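PDB 4W5K: aspartate aminotransferase, mitochondrial from Trypanosoma brucei brucei, which probably catalyses, as a pyridoxal-phosphate-dependent homodimer, the transfer of an amino group from L-aspartate to 2-oxoglutarate, yielding oxaloacetate and L-glutamate. Local coordinates for residues 105-114 / 270-281; 46-54 / 302-313. The protein carries 1 engineered substitution. All blocks are in the same frame, centred on the assembly; numbering follows the deposited sequence. Where two conformers were deposited one is given.

How the interactions relate
From the N terminus the chain first passes 46-54, whose short helix 49-52 waits some 250 residues for its partner, the start of the long helix 300-331. Between these two ends lies interaction 1, which closes a shorter loop by bringing 270-281, on helix 264-282, back against 105-114 at the end of helix 99-110. It is therefore wholly nested in the loop closed by interaction 2. The contacts do not touch; their centres are 32 Å apart. Interaction 1 joins two helices beside strands 92-97 and 255-260 of the large mixed sheet, while interaction 2 anchors the N-terminal region to helix 300-331. Both border the second subunit.

Interaction 1. Residues 105-114 / 270-281; sequences RIGGDLLNRF and LVSQLALLIRPM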
loop_
_atom_site.group_PDB
_atom_site.type_symbol
_atom_site.label_atom_id
_atom_site.label_comp_id
_atom_site.label_asym_id
_atom_site.label_seq_id
_atom_site.Cartn_x
_atom_site.Cartn_y
_atom_site.Cartn_z
ATOM N N ARG A 105 -8.721 -1.452 7.141
ATOM C CA ARG A 105 -9.509 -1.223 5.927
ATOM C C ARG A 105 -9.884 -2.533 5.219
ATOM O O ARG A 105 -11.070 -2.752 4.884
ATOM C CB ARG A 105 -8.747 -0.312 4.947
ATOM C CG ARG A 105 -9.395 -0.157 3.550
ATOM C CD ARG A 105 -10.810 0.426 3.619
ATOM N NE ARG A 105 -11.375 0.567 2.273
ATOM C CZ ARG A 105 -11.245 1.647 1.496
ATOM N NH1 ARG A 105 -10.559 2.700 1.936
ATOM N NH2 ARG A 105 -11.815 1.673 0.282
ATOM N N ILE A 106 -8.889 -3.384 4.962
ATOM C CA ILE A 106 -9.163 -4.659 4.282
ATOM C C ILE A 106 -10.087 -5.528 5.158
ATOM O O ILE A 106 -11.025 -6.126 4.654
ATOM C CB ILE A 106 -7.877 -5.417 3.937
ATOM C CG1 ILE A 106 -7.092 -4.648 2.858
ATOM C CG2 ILE A 106 -8.191 -6.823 3.451
ATOM C CD1 ILE A 106 -7.774 -4.549 1.498
ATOM N N GLY A 107 -9.825 -5.576 6.464
ATOM C CA GLY A 107 -10.735 -6.280 7.372
ATOM C C GLY A 107 -12.134 -5.737 7.321
ATOM O O GLY A 107 -13.112 -6.512 7.281
ATOM N N GLY A 108 -12.270 -4.410 7.403
ATOM C CA GLY A 108 -13.581 -3.779 7.291
ATOM C C GLY A 108 -14.297 -4.125 5.989
ATOM O O GLY A 108 -15.509 -4.398 5.967
ATOM N N ASP A 109 -13.539 -4.141 4.887
ATOM C CA ASP A 109 -14.100 -4.503 3.589
ATOM C C ASP A 109 -14.487 -5.985 3.509
ATOM O O ASP A 109 -15.307 -6.369 2.657
ATOM C CB ASP A 109 -13.097 -4.174 2.453
ATOM C CG ASP A 109 -13.131 -2.694 2.037
ATOM O OD1 ASP A 109 -14.196 -2.065 2.148
ATOM O OD2 ASP A 109 -12.096 -2.164 1.555
ATOM N N LEU A 110 -13.891 -6.813 4.359
ATOM C CA LEU A 110 -14.169 -8.245 4.380
ATOM C C LEU A 110 -15.397 -8.593 5.252
ATOM O O LEU A 110 -15.965 -9.668 5.098
ATOM C CB LEU A 110 -12.963 -9.025 4.908
ATOM C CG LEU A 110 -13.066 -10.540 4.736
ATOM C CD1 LEU A 110 -13.062 -10.912 3.242
ATOM C CD2 LEU A 110 -11.931 -11.218 5.495
ATOM N N LEU A 111 -15.803 -7.686 6.129
ATOM C CA LEU A 111 -16.770 -8.059 7.172
ATOM C C LEU A 111 -18.080 -8.631 6.633
ATOM O O LEU A 111 -18.660 -9.531 7.263
ATOM C CB LEU A 111 -17.094 -6.867 8.093
ATOM C CG LEU A 111 -15.916 -6.437 8.975
ATOM C CD1 LEU A 111 -16.274 -5.257 9.837
ATOM C CD2 LEU A 111 -15.461 -7.589 9.865
ATOM N N ASN A 112 -18.530 -8.165 5.470
ATOM C CA ASN A 112 -19.831 -8.639 4.998
ATOM C C ASN A 112 -19.787 -10.070 4.463
ATOM O O ASN A 112 -20.824 -10.634 4.169
ATOM C CB ASN A 112 -20.445 -7.693 3.953
ATOM C CG ASN A 112 -19.628 -7.581 2.683
ATOM O OD1 ASN A 112 -18.589 -8.191 2.547
ATOM N ND2 ASN A 112 -20.113 -6.788 1.748
ATOM N N ARG A 113 -18.605 -10.670 4.420
ATOM C CA ARG A 113 -18.467 -12.099 4.120
ATOM C C ARG A 113 -18.856 -12.975 5.300
ATOM O O ARG A 113 -19.138 -14.157 5.128
ATOM C CB ARG A 113 -17.016 -12.422 3.725
ATOM C CG ARG A 113 -16.678 -12.249 2.261
ATOM C CD ARG A 113 -17.226 -10.993 1.616
ATOM N NE ARG A 113 -17.157 -11.162 0.167
ATOM C CZ ARG A 113 -17.749 -10.390 -0.746
ATOM N NH1 ARG A 113 -18.477 -9.337 -0.390
ATOM N NH2 ARG A 113 -17.613 -10.684 -2.038
ATOM N N PHE A 114 -18.865 -12.424 6.522
ATOM C CA PHE A 114 -19.164 -13.285 7.639
ATOM C C PHE A 114 -19.944 -12.626 8.783
ATOM O O PHE A 114 -20.297 -13.300 9.733
ATOM C CB PHE A 114 -17.876 -13.922 8.177
ATOM C CG PHE A 114 -16.846 -12.939 8.709
ATOM C CD1 PHE A 114 -15.928 -12.330 7.861
ATOM C CD2 PHE A 114 -16.776 -12.669 10.078
ATOM C CE1 PHE A 114 -14.961 -11.437 8.344
ATOM C CE2 PHE A 114 -15.802 -11.774 10.588
ATOM C CZ PHE A 114 -14.897 -11.158 9.724
ATOM N N LEU A 270 -12.014 -17.395 3.223
ATOM C CA LEU A 270 -11.784 -15.982 3.524
ATOM C C LEU A 270 -10.455 -15.483 2.924
ATOM O O LEU A 270 -10.371 -14.331 2.489
ATOM C CB LEU A 270 -11.811 -15.711 5.048
ATOM C CG LEU A 270 -13.194 -15.721 5.704
ATOM C CD1 LEU A 270 -13.073 -15.191 7.149
ATOM C CD2 LEU A 270 -14.186 -14.890 4.939
ATOM N N VAL A 271 -9.415 -16.318 2.898
ATOM C CA VAL A 271 -8.137 -15.851 2.320
ATOM C C VAL A 271 -8.332 -15.572 0.827
ATOM O O VAL A 271 -7.799 -14.599 0.306
ATOM C CB VAL A 271 -6.969 -16.854 2.544
ATOM C CG1 VAL A 271 -5.726 -16.483 1.705
ATOM C CG2 VAL A 271 -6.563 -16.863 4.016
ATOM N N SER A 272 -9.124 -16.393 0.144
ATOM C CA SER A 272 -9.415 -16.109 -1.259
ATOM C C SER A 272 -10.145 -14.789 -1.414
ATOM O O SER A 272 -9.931 -14.048 -2.384
ATOM C CB SER A 272 -10.255 -17.230 -1.872
ATOM O OG SER A 272 -9.528 -18.441 -1.852
ATOM N N GLN A 273 -11.044 -14.502 -0.480
ATOM C CA GLN A 273 -11.792 -13.255 -0.549
ATOM C C GLN A 273 -10.901 -12.069 -0.210
ATOM O O GLN A 273 -11.108 -10.972 -0.731
ATOM C CB GLN A 273 -13.016 -13.300 0.377
ATOM C CG GLN A 273 -14.135 -14.205 -0.131
ATOM C CD GLN A 273 -14.743 -13.738 -1.451
ATOM O OE1 GLN A 273 -15.130 -12.567 -1.612
ATOM N NE2 GLN A 273 -14.828 -14.663 -2.409
ATOM N N LEU A 274 -9.905 -12.277 0.665
ATOM C CA LEU A 274 -8.906 -11.246 0.956
ATOM C C LEU A 274 -8.155 -10.897 -0.320
ATOM O O LEU A 274 -7.963 -9.726 -0.640
ATOM C CB LEU A 274 -7.900 -11.693 2.039
ATOM C CG LEU A 274 -8.431 -11.752 3.467
ATOM C CD1 LEU A 274 -7.460 -12.470 4.397
ATOM C CD2 LEU A 274 -8.687 -10.333 3.965
ATOM N N ALA A 275 -7.750 -11.920 -1.066
ATOM C CA ALA A 275 -7.060 -11.671 -2.320
ATOM C C ALA A 275 -7.911 -10.814 -3.278
ATOM O O ALA A 275 -7.376 -9.933 -3.944
ATOM C CB ALA A 275 -6.672 -12.991 -2.989
ATOM N N LEU A 276 -9.226 -11.070 -3.349
ATOM C CA LEU A 276 -10.086 -10.278 -4.237
ATOM C C LEU A 276 -10.233 -8.827 -3.791
ATOM O O LEU A 276 -10.628 -7.977 -4.589
ATOM C CB LEU A 276 -11.481 -10.918 -4.359
ATOM C CG LEU A 276 -11.416 -12.341 -4.885
ATOM C CD1 LEU A 276 -12.800 -12.975 -4.769
ATOM C CD2 LEU A 276 -10.938 -12.370 -6.335
ATOM N N LEU A 277 -9.928 -8.547 -2.525
ATOM C CA LEU A 277 -9.963 -7.170 -2.031
ATOM C C LEU A 277 -8.632 -6.462 -2.260
ATOM O O LEU A 277 -8.591 -5.283 -2.606
ATOM C CB LEU A 277 -10.288 -7.128 -0.534
ATOM C CG LEU A 277 -11.736 -7.498 -0.164
ATOM C CD1 LEU A 277 -11.889 -7.686 1.341
ATOM C CD2 LEU A 277 -12.683 -6.405 -0.669
ATOM N N ILE A 278 -7.554 -7.191 -2.032
ATOM C CA ILE A 278 -6.197 -6.638 -2.164
ATOM C C ILE A 278 -5.843 -6.316 -3.625
ATOM O O ILE A 278 -5.344 -5.238 -3.921
ATOM C CB ILE A 278 -5.160 -7.605 -1.611
ATOM C CG1 ILE A 278 -5.315 -7.744 -0.084
ATOM C CG2 ILE A 278 -3.713 -7.131 -1.960
ATOM C CD1 ILE A 278 -4.795 -9.067 0.425
ATOM N N ARG A 279 -6.082 -7.267 -4.523
ATOM C CA ARG A 279 -5.587 -7.117 -5.883
ATOM C C ARG A 279 -6.074 -5.823 -6.576
ATOM O O ARG A 279 -5.251 -5.099 -7.148
ATOM C CB ARG A 279 -5.951 -8.344 -6.719
ATOM C CG ARG A 279 -5.327 -8.314 -8.079
ATOM C CD ARG A 279 -5.538 -9.620 -8.842
ATOM N NE ARG A 279 -4.929 -10.767 -8.164
ATOM C CZ ARG A 279 -5.615 -11.687 -7.486
ATOM N NH1 ARG A 279 -6.940 -11.601 -7.401
ATOM N NH2 ARG A 279 -4.984 -12.701 -6.904
ATOM N N PRO A 280 -7.386 -5.494 -6.487
ATOM C CA PRO A 280 -7.836 -4.245 -7.116
ATOM C C PRO A 280 -7.648 -2.991 -6.250
ATOM O O PRO A 280 -8.094 -1.921 -6.654
ATOM C CB PRO A 280 -9.326 -4.511 -7.368
ATOM C CG PRO A 280 -9.713 -5.356 -6.180
ATOM C CD PRO A 280 -8.537 -6.295 -6.005
ATOM N N MET A 281 -6.965 -3.107 -5.115
ATOM C CA MET A 281 -6.609 -1.923 -4.336
ATOM C C MET A 281 -5.125 -1.530 -4.547
ATOM O O MET A 281 -4.837 -0.369 -4.816
ATOM C CB MET A 281 -6.875 -2.141 -2.855
ATOM C CG MET A 281 -6.864 -0.841 -2.093
ATOM S SD MET A 281 -7.200 -1.060 -0.327
ATOM C CE MET A 281 -8.927 -1.553 -0.424
#
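Arg113 holds Gln273 side-on, with two nitrogens on a single oxygen. Arg113 NE lies 3.0 Å from Gln273 OE1 and Arg113 NH2 3.1 Å from it, both approaching from one face of the amide, with NE well above the carbonyl plane. Neither bond is straight. Gln273 was modelled in two conformers and this grip belongs to one of them, so it may be only partly occupied. The remaining nitrogen, Arg113 NH1, donates to Asn112 OD1, which gives the guanidinium a second anchor. At the far end of 105-114, Arg105 NE forms a salt bridge of 2.9 Å with Asp109 OD2. The methyl CE of Met281 packs over one face of that guanidinium and also lies 3.8 Å from Asp109 OD2. Arg105 NH1 bonds to Pro280 O of the second subunit, and the Met281 side chains of the two subunits touch, so this end of the contact merges into the dimer interface. The helices belong to the large cofactor-binding domain of the class I aminotransferase fold. Helix 99-110 begins at Gly99, Gly100 and Thr101 of the pyridoxal phosphate pocket. The axes of 105-110 and 270-281 come within 10.0 Å of each other, at 121° between their N-to-C directions. Leu110 and Leu274 also reach strand 255-260 of the mixed sheet. Two knobs-into-holes carry the apolar packing. Ile106 sits among Leu274, Leu277, Ile278 and Met281: its CG2 branch meets Leu274 CD2 at 3.6 Å, while Ile106 CD1 touches Met281 CE as the two side chains pass in opposite directions. One turn on, Leu110 fills the hole between Leu270, Gln273, Leu274 and Leu277. Leu110, with chi1 at -170°, carries its branch away from the backbone N, so that Leu110 CD1 lies against Gln273 CB (3.7 Å) and Leu110 CD2 against Leu274 CD2. Leu270 CD2 rests on Arg113 CB, and Leu270 CD1 approaches Phe114 CD1 obliquely.

Interaction 2. Residues 46-54 / 302-313; sequences FVLECVKQA and LTALWKKELKQM
The first turn of the short helix 49-52 is held by a carboxylate from a helix far along the chain: Glu309 accepts hydrogen bonds from two successive backbone N-H groups. Glu49 N donates to Glu309 OE2 (2.8 Å, 159°) along its syn lone pair, and Cys50 N to Glu309 OE1 (2.9 Å, 167°), also on the syn side. Leu48, at the N-cap, has no polar side chain to offer; instead Leu48 CB packs 3.6 Å from Glu309 OE1. The partial positive charge of the helix start probably stabilises the carboxylate, which is buried. Cys50 is a knob among Leu302, Leu305, Trp306 and Glu309. Its chi1 of 60° sets Cys50 SG between the backbone N and the carbonyl carbon, 3.6 Å from Trp306 CB and oblique to the indole, whose NE1 bonds to Asn246 O. Leu48 CD2 meets the edge of the same ring. Phe46 makes a Met-aromatic contact, Met313 SD lying at its ring edge, 5.0 Å from the centroid. Val47 and Val51 touch the second subunit, so the contact joins the N-terminal region at the dimer interface to helix 300-331, the long helix that links the large and small domains in aspartate aminotransferases.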
loop_
_atom_site.group_PDB
_atom_site.type_symbol
_atom_site.label_atom_id
_atom_site.label_comp_id
_atom_site.label_asym_id
_atom_site.label_seq_id
_atom_site.Cartn_x
_atom_site.Cartn_y
_atom_site.Cartn_z
ATOM N N PHE A 46 14.444 6.552 15.851
ATOM C CA PHE A 46 15.174 5.431 16.422
ATOM C C PHE A 46 15.032 4.214 15.545
ATOM O O PHE A 46 13.965 3.610 15.453
ATOM C CB PHE A 46 14.674 5.149 17.852
ATOM C CG PHE A 46 15.229 3.890 18.460
ATOM C CD1 PHE A 46 16.605 3.707 18.582
ATOM C CD2 PHE A 46 14.375 2.915 18.960
ATOM C CE1 PHE A 46 17.121 2.553 19.160
ATOM C CE2 PHE A 46 14.885 1.753 19.539
ATOM C CZ PHE A 46 16.267 1.575 19.630
ATOM N N VAL A 47 16.108 3.882 14.842
ATOM C CA VAL A 47 16.146 2.666 14.030
ATOM C C VAL A 47 16.712 1.557 14.908
ATOM O O VAL A 47 17.817 1.689 15.435
ATOM C CB VAL A 47 17.034 2.833 12.775
ATOM C CG1 VAL A 47 17.064 1.530 11.973
ATOM C CG2 VAL A 47 16.517 3.961 11.896
ATOM N N LEU A 48 15.942 0.492 15.102
ATOM C CA LEU A 48 16.339 -0.588 16.002
ATOM C C LEU A 48 17.578 -1.334 15.508
ATOM O O LEU A 48 17.743 -1.565 14.297
ATOM C CB LEU A 48 15.177 -1.574 16.185
ATOM C CG LEU A 48 14.064 -1.171 17.174
ATOM C CD1 LEU A 48 13.251 0.032 16.670
ATOM C CD2 LEU A 48 13.142 -2.344 17.432
ATOM N N GLU A 49 18.445 -1.723 16.445
ATOM C CA GLU A 49 19.648 -2.468 16.069
ATOM C C GLU A 49 19.273 -3.799 15.422
ATOM O O GLU A 49 19.913 -4.226 14.470
ATOM C CB GLU A 49 20.546 -2.699 17.280
ATOM C CG GLU A 49 21.098 -1.413 17.863
ATOM C CD GLU A 49 22.041 -0.723 16.910
ATOM O OE1 GLU A 49 22.904 -1.419 16.339
ATOM O OE2 GLU A 49 21.906 0.503 16.705
ATOM N N CYS A 50 18.220 -4.440 15.917
ATOM C CA CYS A 50 17.780 -5.693 15.296
ATOM C C CYS A 50 17.328 -5.471 13.849
ATOM O O CYS A 50 17.516 -6.343 13.006
ATOM C CB CYS A 50 16.665 -6.364 16.109
ATOM S SG CYS A 50 15.164 -5.438 16.332
ATOM N N VAL A 51 16.744 -4.312 13.563
ATOM C CA VAL A 51 16.331 -3.992 12.196
ATOM C C VAL A 51 17.564 -3.736 11.302
ATOM O O VAL A 51 17.610 -4.171 10.154
ATOM C CB VAL A 51 15.346 -2.789 12.212
ATOM C CG1 VAL A 51 15.053 -2.272 10.823
ATOM C CG2 VAL A 51 14.018 -3.223 12.870
ATOM N N LYS A 52 18.563 -3.046 11.833
ATOM C CA LYS A 52 19.824 -2.859 11.097
ATOM C C LYS A 52 20.486 -4.187 10.730
ATOM O O LYS A 52 21.097 -4.319 9.651
ATOM C CB LYS A 52 20.797 -2.018 11.923
ATOM C CG LYS A 52 20.324 -0.605 12.222
ATOM C CD LYS A 52 21.307 0.136 13.094
ATOM C CE LYS A 52 20.805 1.521 13.470
ATOM N NZ LYS A 52 21.703 2.173 14.455
ATOM N N GLN A 53 20.393 -5.160 11.631
ATOM C CA GLN A 53 21.033 -6.459 11.435
ATOM C C GLN A 53 20.175 -7.466 10.673
ATOM O O GLN A 53 20.651 -8.569 10.375
ATOM C CB GLN A 53 21.426 -7.065 12.786
ATOM C CG GLN A 53 22.418 -6.230 13.585
ATOM C CD GLN A 53 22.702 -6.821 14.961
ATOM O OE1 GLN A 53 22.643 -8.037 15.158
ATOM N NE2 GLN A 53 23.011 -5.955 15.922
ATOM N N ALA A 54 18.924 -7.102 10.377
ATOM C CA ALA A 54 18.018 -7.975 9.635
ATOM C C ALA A 54 18.573 -8.220 8.238
ATOM O O ALA A 54 19.238 -7.350 7.659
ATOM C CB ALA A 54 16.609 -7.373 9.552
ATOM N N LEU A 302 18.334 -12.374 16.954
ATOM C CA LEU A 302 17.708 -11.110 16.581
ATOM C C LEU A 302 16.440 -10.918 17.389
ATOM O O LEU A 302 16.092 -9.792 17.761
ATOM C CB LEU A 302 17.400 -11.063 15.076
ATOM C CG LEU A 302 18.620 -10.931 14.153
ATOM C CD1 LEU A 302 18.168 -10.879 12.695
ATOM C CD2 LEU A 302 19.440 -9.702 14.510
ATOM N N THR A 303 15.751 -12.025 17.655
ATOM C CA THR A 303 14.492 -11.993 18.413
ATOM C C THR A 303 14.772 -11.551 19.844
ATOM O O THR A 303 14.067 -10.701 20.398
ATOM C CB THR A 303 13.796 -13.373 18.388
ATOM O OG1 THR A 303 13.251 -13.613 17.071
ATOM C CG2 THR A 303 12.659 -13.424 19.387
ATOM N N ALA A 304 15.828 -12.105 20.426
ATOM C CA ALA A 304 16.242 -11.706 21.764
ATOM C C ALA A 304 16.607 -10.214 21.806
ATOM O O ALA A 304 16.264 -9.508 22.752
ATOM C CB ALA A 304 17.426 -12.565 22.225
ATOM N N LEU A 305 17.316 -9.750 20.780
ATOM C CA LEU A 305 17.724 -8.356 20.695
ATOM C C LEU A 305 16.509 -7.455 20.586
ATOM O O LEU A 305 16.399 -6.455 21.304
ATOM C CB LEU A 305 18.657 -8.134 19.500
ATOM C CG LEU A 305 19.105 -6.687 19.276
ATOM C CD1 LEU A 305 19.706 -6.083 20.559
ATOM C CD2 LEU A 305 20.094 -6.613 18.121
ATOM N N TRP A 306 15.599 -7.821 19.686
ATOM C CA TRP A 306 14.340 -7.098 19.551
ATOM C C TRP A 306 13.606 -6.955 20.895
ATOM O O TRP A 306 13.151 -5.862 21.242
ATOM C CB TRP A 306 13.445 -7.794 18.520
ATOM C CG TRP A 306 12.102 -7.170 18.350
ATOM C CD1 TRP A 306 11.821 -5.861 18.049
ATOM C CD2 TRP A 306 10.836 -7.841 18.441
ATOM N NE1 TRP A 306 10.456 -5.690 17.941
ATOM C CE2 TRP A 306 9.835 -6.882 18.197
ATOM C CE3 TRP A 306 10.459 -9.161 18.710
ATOM C CZ2 TRP A 306 8.462 -7.203 18.194
ATOM C CZ3 TRP A 306 9.105 -9.475 18.730
ATOM C CH2 TRP A 306 8.124 -8.497 18.479
ATOM N N LYS A 307 13.491 -8.047 21.640
ATOM C CA LYS A 307 12.800 -7.992 22.931
ATOM C C LYS A 307 13.475 -7.018 23.905
ATOM O O LYS A 307 12.791 -6.298 24.627
ATOM C CB LYS A 307 12.714 -9.391 23.543
ATOM C CG LYS A 307 11.694 -10.299 22.820
ATOM C CD LYS A 307 11.704 -11.696 23.425
ATOM C CE LYS A 307 10.656 -12.617 22.798
ATOM N NZ LYS A 307 10.858 -14.024 23.269
ATOM N N LYS A 308 14.805 -6.973 23.894
ATOM C CA LYS A 308 15.539 -6.021 24.727
ATOM C C LYS A 308 15.220 -4.583 24.306
ATOM O O LYS A 308 15.001 -3.708 25.162
ATOM C CB LYS A 308 17.052 -6.291 24.655
ATOM C CG LYS A 308 17.884 -5.335 25.469
ATOM C CD LYS A 308 19.384 -5.563 25.246
ATOM C CE LYS A 308 19.898 -4.672 24.128
ATOM N NZ LYS A 308 21.346 -4.900 23.832
ATOM N N GLU A 309 15.166 -4.346 22.995
ATOM C CA GLU A 309 14.896 -3.009 22.493
ATOM C C GLU A 309 13.454 -2.585 22.752
ATOM O O GLU A 309 13.193 -1.408 23.026
ATOM C CB GLU A 309 15.237 -2.934 20.994
ATOM C CG GLU A 309 16.732 -3.188 20.755
ATOM C CD GLU A 309 17.203 -2.839 19.342
ATOM O OE1 GLU A 309 17.003 -3.668 18.425
ATOM O OE2 GLU A 309 17.808 -1.750 19.168
ATOM N N LEU A 310 12.513 -3.530 22.678
ATOM C CA LEU A 310 11.120 -3.237 23.044
ATOM C C LEU A 310 11.037 -2.665 24.450
ATOM O O LEU A 310 10.339 -1.666 24.723
ATOM C CB LEU A 310 10.255 -4.497 22.965
ATOM C CG LEU A 310 9.800 -4.959 21.582
ATOM C CD1 LEU A 310 9.122 -6.315 21.696
ATOM C CD2 LEU A 310 8.860 -3.950 20.953
ATOM N N LYS A 311 11.739 -3.324 25.355
ATOM C CA LYS A 311 11.737 -2.909 26.743
ATOM C C LYS A 311 12.417 -1.550 26.911
ATOM O O LYS A 311 11.991 -0.749 27.740
ATOM C CB LYS A 311 12.397 -3.973 27.626
ATOM C CG LYS A 311 11.493 -5.181 27.862
ATOM C CD LYS A 311 12.112 -6.197 28.809
ATOM C CE LYS A 311 11.379 -7.534 28.755
ATOM N NZ LYS A 311 9.937 -7.433 29.132
ATOM N N GLN A 312 13.467 -1.277 26.134
ATOM C CA GLN A 312 14.093 0.041 26.195
ATOM C C GLN A 312 13.099 1.141 25.811
ATOM O O GLN A 312 13.026 2.154 26.504
ATOM C CB GLN A 312 15.329 0.127 25.282
ATOM C CG GLN A 312 16.495 -0.713 25.729
ATOM C CD GLN A 312 17.634 -0.777 24.707
ATOM O OE1 GLN A 312 17.452 -0.525 23.508
ATOM N NE2 GLN A 312 18.811 -1.134 25.180
ATOM N N MET A 313 12.354 0.947 24.717
ATOM C CA MET A 313 11.367 1.937 24.282
ATOM C C MET A 313 10.239 2.109 25.318
ATOM O O MET A 313 9.914 3.236 25.725
ATOM C CB MET A 313 10.780 1.549 22.911
ATOM C CG MET A 313 11.788 1.710 21.793
ATOM S SD MET A 313 11.021 1.337 20.173
ATOM C CE MET A 313 10.762 -0.426 20.343
#